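Local coordinates for protein beta-1,4-mannanase (Aplysia kurodai, PDB 3VUP) that probably hydrolyses the beta-1,4-mannosidic linkages of mannan in the digestive fluid of the sea hare, using a TIM-barrel fold, at residues Ser265-Phe276 with Val291-Met302. Residues are numbered along the deposited sequence; the frame is centred on the assembly and turned at random.
With SO4 (sulfate ion), chain F.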
loop_
_atom_site.group_PDB
_atom_site.type_symbol
_atom_site.label_atom_id
_atom_site.label_comp_id
_atom_site.label_asym_id
_atom_site.label_seq_id
_atom_site.Cartn_x
_atom_site.Cartn_y
_atom_site.Cartn_z
ATOM N N SER A 265 2.623 18.105 -0.865
ATOM C CA SER A 265 2.283 19.501 -0.630
ATOM C C SER A 265 1.111 19.909 -1.523
ATOM O O SER A 265 0.847 19.262 -2.542
ATOM C CB SER A 265 3.495 20.420 -0.847
ATOM O OG SER A 265 4.004 20.360 -2.173
ATOM N N TRP A 266 0.404 20.963 -1.117
ATOM C CA TRP A 266 -0.691 21.515 -1.896
ATOM C C TRP A 266 -0.367 22.965 -2.191
ATOM O O TRP A 266 -0.090 23.740 -1.270
ATOM C CB TRP A 266 -2.008 21.421 -1.123
ATOM C CG TRP A 266 -3.114 22.227 -1.735
ATOM C CD1 TRP A 266 -3.704 23.337 -1.209
ATOM C CD2 TRP A 266 -3.749 21.997 -3.001
ATOM N NE1 TRP A 266 -4.681 23.801 -2.059
ATOM C CE2 TRP A 266 -4.730 22.994 -3.166
ATOM C CE3 TRP A 266 -3.589 21.036 -4.007
ATOM C CZ2 TRP A 266 -5.540 23.069 -4.300
ATOM C CZ3 TRP A 266 -4.402 21.105 -5.131
ATOM C CH2 TRP A 266 -5.362 22.115 -5.268
ATOM N N GLN A 267 -0.367 23.322 -3.474
ATOM C CA GLN A 267 -0.037 24.678 -3.896
ATOM C C GLN A 267 1.298 25.114 -3.296
ATOM O O GLN A 267 1.481 26.260 -2.885
ATOM C CB GLN A 267 -1.170 25.651 -3.558
ATOM C CG GLN A 267 -2.472 25.271 -4.243
ATOM C CD GLN A 267 -3.559 26.312 -4.063
ATOM O OE1 GLN A 267 -3.501 27.138 -3.156
ATOM N NE2 GLN A 267 -4.558 26.278 -4.935
ATOM N N GLY A 268 2.231 24.168 -3.262
ATOM C CA GLY A 268 3.577 24.437 -2.799
ATOM C C GLY A 268 3.795 24.363 -1.300
ATOM O O GLY A 268 4.924 24.543 -0.845
ATOM N N LYS A 269 2.742 24.099 -0.531
ATOM C CA LYS A 269 2.832 24.164 0.926
ATOM C C LYS A 269 2.493 22.846 1.601
ATOM O O LYS A 269 1.485 22.212 1.285
ATOM C CB LYS A 269 1.896 25.246 1.461
ATOM C CG LYS A 269 2.233 26.637 0.971
ATOM C CD LYS A 269 1.240 27.655 1.508
ATOM C CE LYS A 269 1.618 29.074 1.107
ATOM N NZ LYS A 269 0.704 30.092 1.701
ATOM N N TRP A 270 3.334 22.449 2.550
ATOM C CA TRP A 270 3.040 21.292 3.393
ATOM C C TRP A 270 1.910 21.631 4.356
ATOM O O TRP A 270 1.890 22.723 4.924
ATOM C CB TRP A 270 4.272 20.890 4.197
ATOM C CG TRP A 270 5.404 20.379 3.377
ATOM C CD1 TRP A 270 6.639 20.941 3.242
ATOM C CD2 TRP A 270 5.414 19.186 2.587
ATOM N NE1 TRP A 270 7.421 20.170 2.416
ATOM C CE2 TRP A 270 6.691 19.090 1.996
ATOM C CE3 TRP A 270 4.471 18.188 2.325
ATOM C CZ2 TRP A 270 7.049 18.037 1.161
ATOM C CZ3 TRP A 270 4.822 17.147 1.487
ATOM C CH2 TRP A 270 6.106 17.077 0.916
ATOM N N ASP A 271 0.977 20.702 4.558
ATOM C CA ASP A 271 -0.082 20.942 5.537
ATOM C C ASP A 271 0.418 20.764 6.975
ATOM O O ASP A 271 1.583 20.449 7.191
ATOM C CB ASP A 271 -1.378 20.164 5.208
ATOM C CG ASP A 271 -1.321 18.675 5.528
ATOM O OD1 ASP A 271 -2.146 17.947 4.919
ATOM O OD2 ASP A 271 -0.527 18.230 6.385
ATOM N N GLU A 272 -0.456 20.987 7.949
ATOM C CA GLU A 272 -0.029 21.039 9.343
ATOM C C GLU A 272 0.348 19.687 9.934
ATOM O O GLU A 272 0.899 19.615 11.032
ATOM C CB GLU A 272 -1.103 21.697 10.206
ATOM C CG GLU A 272 -1.535 23.073 9.736
ATOM C CD GLU A 272 -2.601 23.676 10.631
ATOM O OE1 GLU A 272 -3.001 23.009 11.607
ATOM O OE2 GLU A 272 -3.040 24.814 10.361
ATOM N N VAL A 273 0.054 18.615 9.206
ATOM C CA VAL A 273 0.258 17.266 9.713
ATOM C C VAL A 273 1.310 16.537 8.855
ATOM O O VAL A 273 1.584 15.357 9.055
ATOM C CB VAL A 273 -1.108 16.521 9.750
ATOM C CG1 VAL A 273 -1.021 15.181 10.465
ATOM C CG2 VAL A 273 -2.131 17.393 10.458
ATOM N N ALA A 274 1.937 17.260 7.930
ATOM C CA ALA A 274 2.755 16.614 6.903
ATOM C C ALA A 274 3.947 15.839 7.456
ATOM O O ALA A 274 4.719 16.362 8.252
ATOM C CB ALA A 274 3.238 17.636 5.891
ATOM N N PRO A 275 4.128 14.597 6.994
ATOM C CA PRO A 275 5.318 13.848 7.404
ATOM C C PRO A 275 6.625 14.577 7.084
ATOM O O PRO A 275 7.585 14.436 7.836
ATOM C CB PRO A 275 5.178 12.539 6.625
ATOM C CG PRO A 275 3.679 12.328 6.592
ATOM C CD PRO A 275 3.128 13.726 6.353
ATOM N N PHE A 276 6.639 15.380 6.022
ATOM C CA PHE A 276 7.841 16.092 5.591
ATOM C C PHE A 276 8.192 17.323 6.415
ATOM O O PHE A 276 9.206 17.958 6.163
ATOM C CB PHE A 276 7.768 16.395 4.094
ATOM C CG PHE A 276 8.075 15.205 3.258
ATOM C CD1 PHE A 276 9.395 14.827 3.059
ATOM C CD2 PHE A 276 7.073 14.424 2.718
ATOM C CE1 PHE A 276 9.716 13.701 2.325
ATOM C CE2 PHE A 276 7.382 13.303 1.970
ATOM C CZ PHE A 276 8.699 12.941 1.777
ATOM N N VAL A 291 6.828 6.135 4.499
ATOM C CA VAL A 291 6.312 7.222 3.682
ATOM C C VAL A 291 6.267 6.676 2.254
ATOM O O VAL A 291 7.282 6.626 1.548
ATOM C CB VAL A 291 7.155 8.503 3.809
ATOM C CG1 VAL A 291 6.551 9.606 2.960
ATOM C CG2 VAL A 291 7.232 8.938 5.266
ATOM N N GLY A 292 5.085 6.199 1.872
ATOM C CA GLY A 292 4.913 5.338 0.716
ATOM C C GLY A 292 4.556 5.998 -0.604
ATOM O O GLY A 292 4.461 5.295 -1.610
ATOM N N GLU A 293 4.355 7.317 -0.606
ATOM C CA GLU A 293 4.261 8.104 -1.843
ATOM C C GLU A 293 4.707 9.520 -1.557
ATOM O O GLU A 293 4.347 10.077 -0.521
ATOM C CB GLU A 293 2.831 8.209 -2.373
ATOM C CG GLU A 293 2.211 6.962 -2.954
ATOM C CD GLU A 293 0.843 7.225 -3.560
ATOM O OE1 GLU A 293 0.507 8.411 -3.816
ATOM O OE2 GLU A 293 0.112 6.236 -3.791
ATOM N N PHE A 294 5.437 10.095 -2.511
ATOM C CA PHE A 294 5.807 11.501 -2.531
ATOM C C PHE A 294 6.519 11.760 -3.850
ATOM O O PHE A 294 7.004 10.818 -4.486
ATOM C CB PHE A 294 6.733 11.869 -1.359
ATOM C CG PHE A 294 8.039 11.107 -1.326
ATOM C CD1 PHE A 294 9.188 11.613 -1.923
ATOM C CD2 PHE A 294 8.121 9.890 -0.666
ATOM C CE1 PHE A 294 10.381 10.917 -1.870
ATOM C CE2 PHE A 294 9.314 9.188 -0.605
ATOM C CZ PHE A 294 10.450 9.704 -1.209
ATOM N N TRP A 295 6.586 13.024 -4.260
ATOM C CA TRP A 295 7.401 13.395 -5.410
ATOM C C TRP A 295 7.764 14.868 -5.368
ATOM O O TRP A 295 7.147 15.653 -4.649
ATOM C CB TRP A 295 6.780 13.003 -6.757
ATOM C CG TRP A 295 5.440 13.589 -7.106
ATOM C CD1 TRP A 295 4.669 14.456 -6.381
ATOM C CD2 TRP A 295 4.728 13.327 -8.312
ATOM N NE1 TRP A 295 3.501 14.726 -7.065
ATOM C CE2 TRP A 295 3.514 14.031 -8.246
ATOM C CE3 TRP A 295 4.989 12.529 -9.424
ATOM C CZ2 TRP A 295 2.577 13.990 -9.280
ATOM C CZ3 TRP A 295 4.064 12.484 -10.443
ATOM C CH2 TRP A 295 2.865 13.202 -10.362
ATOM N N GLU A 296 8.769 15.243 -6.149
ATOM C CA GLU A 296 9.330 16.579 -6.052
ATOM C C GLU A 296 8.354 17.676 -6.477
ATOM O O GLU A 296 8.343 18.759 -5.889
ATOM C CB GLU A 296 10.627 16.661 -6.862
ATOM C CG GLU A 296 11.349 17.994 -6.744
ATOM C CD GLU A 296 12.721 18.024 -7.414
ATOM O OE1 GLU A 296 13.082 19.081 -7.960
ATOM O OE2 GLU A 296 13.474 17.033 -7.356
ATOM N N GLN A 297 7.524 17.407 -7.480
ATOM C CA GLN A 297 6.631 18.457 -7.958
ATOM C C GLN A 297 5.626 18.908 -6.892
ATOM O O GLN A 297 5.104 20.017 -6.969
ATOM C CB GLN A 297 5.908 18.066 -9.245
ATOM C CG GLN A 297 4.875 16.987 -9.099
ATOM C CD GLN A 297 3.896 17.031 -10.243
ATOM O OE1 GLN A 297 4.269 16.784 -11.394
ATOM N NE2 GLN A 297 2.645 17.378 -9.946
ATOM N N ASP A 298 5.366 18.056 -5.902
ATOM C CA ASP A 298 4.563 18.437 -4.742
ATOM C C ASP A 298 5.366 18.138 -3.480
ATOM O O ASP A 298 4.909 17.437 -2.566
ATOM C CB ASP A 298 3.214 17.726 -4.731
ATOM C CG ASP A 298 2.353 18.107 -5.921
ATOM O OD1 ASP A 298 1.887 19.272 -5.979
ATOM O OD2 ASP A 298 2.145 17.247 -6.808
ATOM N N GLY A 299 6.579 18.681 -3.448
ATOM C CA GLY A 299 7.516 18.457 -2.362
ATOM C C GLY A 299 7.829 19.700 -1.548
ATOM O O GLY A 299 8.837 19.746 -0.847
ATOM N N GLY A 300 6.962 20.706 -1.625
ATOM C CA GLY A 300 7.083 21.882 -0.783
ATOM C C GLY A 300 8.358 22.680 -0.972
ATOM O O GLY A 300 8.720 23.467 -0.104
ATOM N N GLY A 301 9.027 22.487 -2.104
ATOM C CA GLY A 301 10.278 23.176 -2.373
ATOM C C GLY A 301 11.513 22.309 -2.198
ATOM O O GLY A 301 12.608 22.724 -2.573
ATOM N N MET A 302 11.352 21.112 -1.633
ATOM C CA MET A 302 12.468 20.184 -1.492
ATOM C C MET A 302 12.834 19.549 -2.823
ATOM O O MET A 302 11.964 19.293 -3.654
ATOM C CB MET A 302 12.107 19.055 -0.523
ATOM C CG MET A 302 11.797 19.476 0.894
ATOM S SD MET A 302 11.425 18.018 1.887
ATOM C CE MET A 302 11.266 18.737 3.509
HETATM S S SO4 F . 9.362 14.260 -9.467
HETATM O O1 SO4 F . 8.405 13.294 -9.944
HETATM O O2 SO4 F . 10.140 13.421 -8.641
HETATM O O3 SO4 F . 10.331 14.596 -10.489
HETATM O O4 SO4 F . 8.637 15.467 -9.099
HETATM O O HOH W 1 2.579 21.438 -4.155
HETATM O O HOH W 2 -0.383 21.210 -5.542
HETATM O O HOH W 3 7.273 25.285 1.532
HETATM O O HOH W 4 9.757 21.983 2.213
#
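Ser265 grips the loop 298-300 with two atoms. Its backbone N gives a nearly straight hydrogen bond (2.9 Å, 170°) to Asp298 O, reaching that oxygen from above the carbonyl plane. Its OG, held between the backbone N and the carbonyl carbon (chi1 61°), accepts from Gly300 N at 3.0 Å along a more bent path.

Water extends this polar patch. One water is hydrogen-bonded to Ser265 OG, accepts from Gly268 N and donates to Asp298 OD1; a second joins Gln267 N to the same carboxylate oxygen. The other oxygen, Asp298 OD2, takes Trp295 NE1 through its anti lone pair and Gln297 NE2 from above the carboxylate plane, so both ends of the carboxylate are held. A CH...O contact runs from Gly300 CA to Gly268 O (3.4 Å).

The Trp270 indole lies between Gly300 N and Ser265 CB on one face and Phe276 CB on the other. Its CZ2 comes 3.2 Å from Gly299 O, while NE1 donates to an in-plane water that also bonds Gly300 O. Gly300, at positive phi in the type I' turn 299-302, has its CA 3.6 Å from Trp270 NE1. An alanine in place of Trp270 would probably open a gap beside that turn and leave the water without its indole donor.

Deeper in, the contact is apolar. Phe276 turns its edge to the face of Phe294, CZ standing 3.7 Å from Phe294 CG with the planes at 64°. Val291 CG1 packs on Phe276 CE2, and the extended Met302 places SD 4.0 Å from Phe276 CD1, an oblique Met-aromatic contact. From helix 304-313, Met307 touches Trp270, Phe294 and Met302, and Val311 touches Phe276.

The loop after strand 259-262 thus meets the end of strand 289-293 and its following loop in the (beta/alpha)8 barrel: direct hydrogen bonds set Ser265 against 298-300, while the less directional apolar cluster at Phe276 depends on shape.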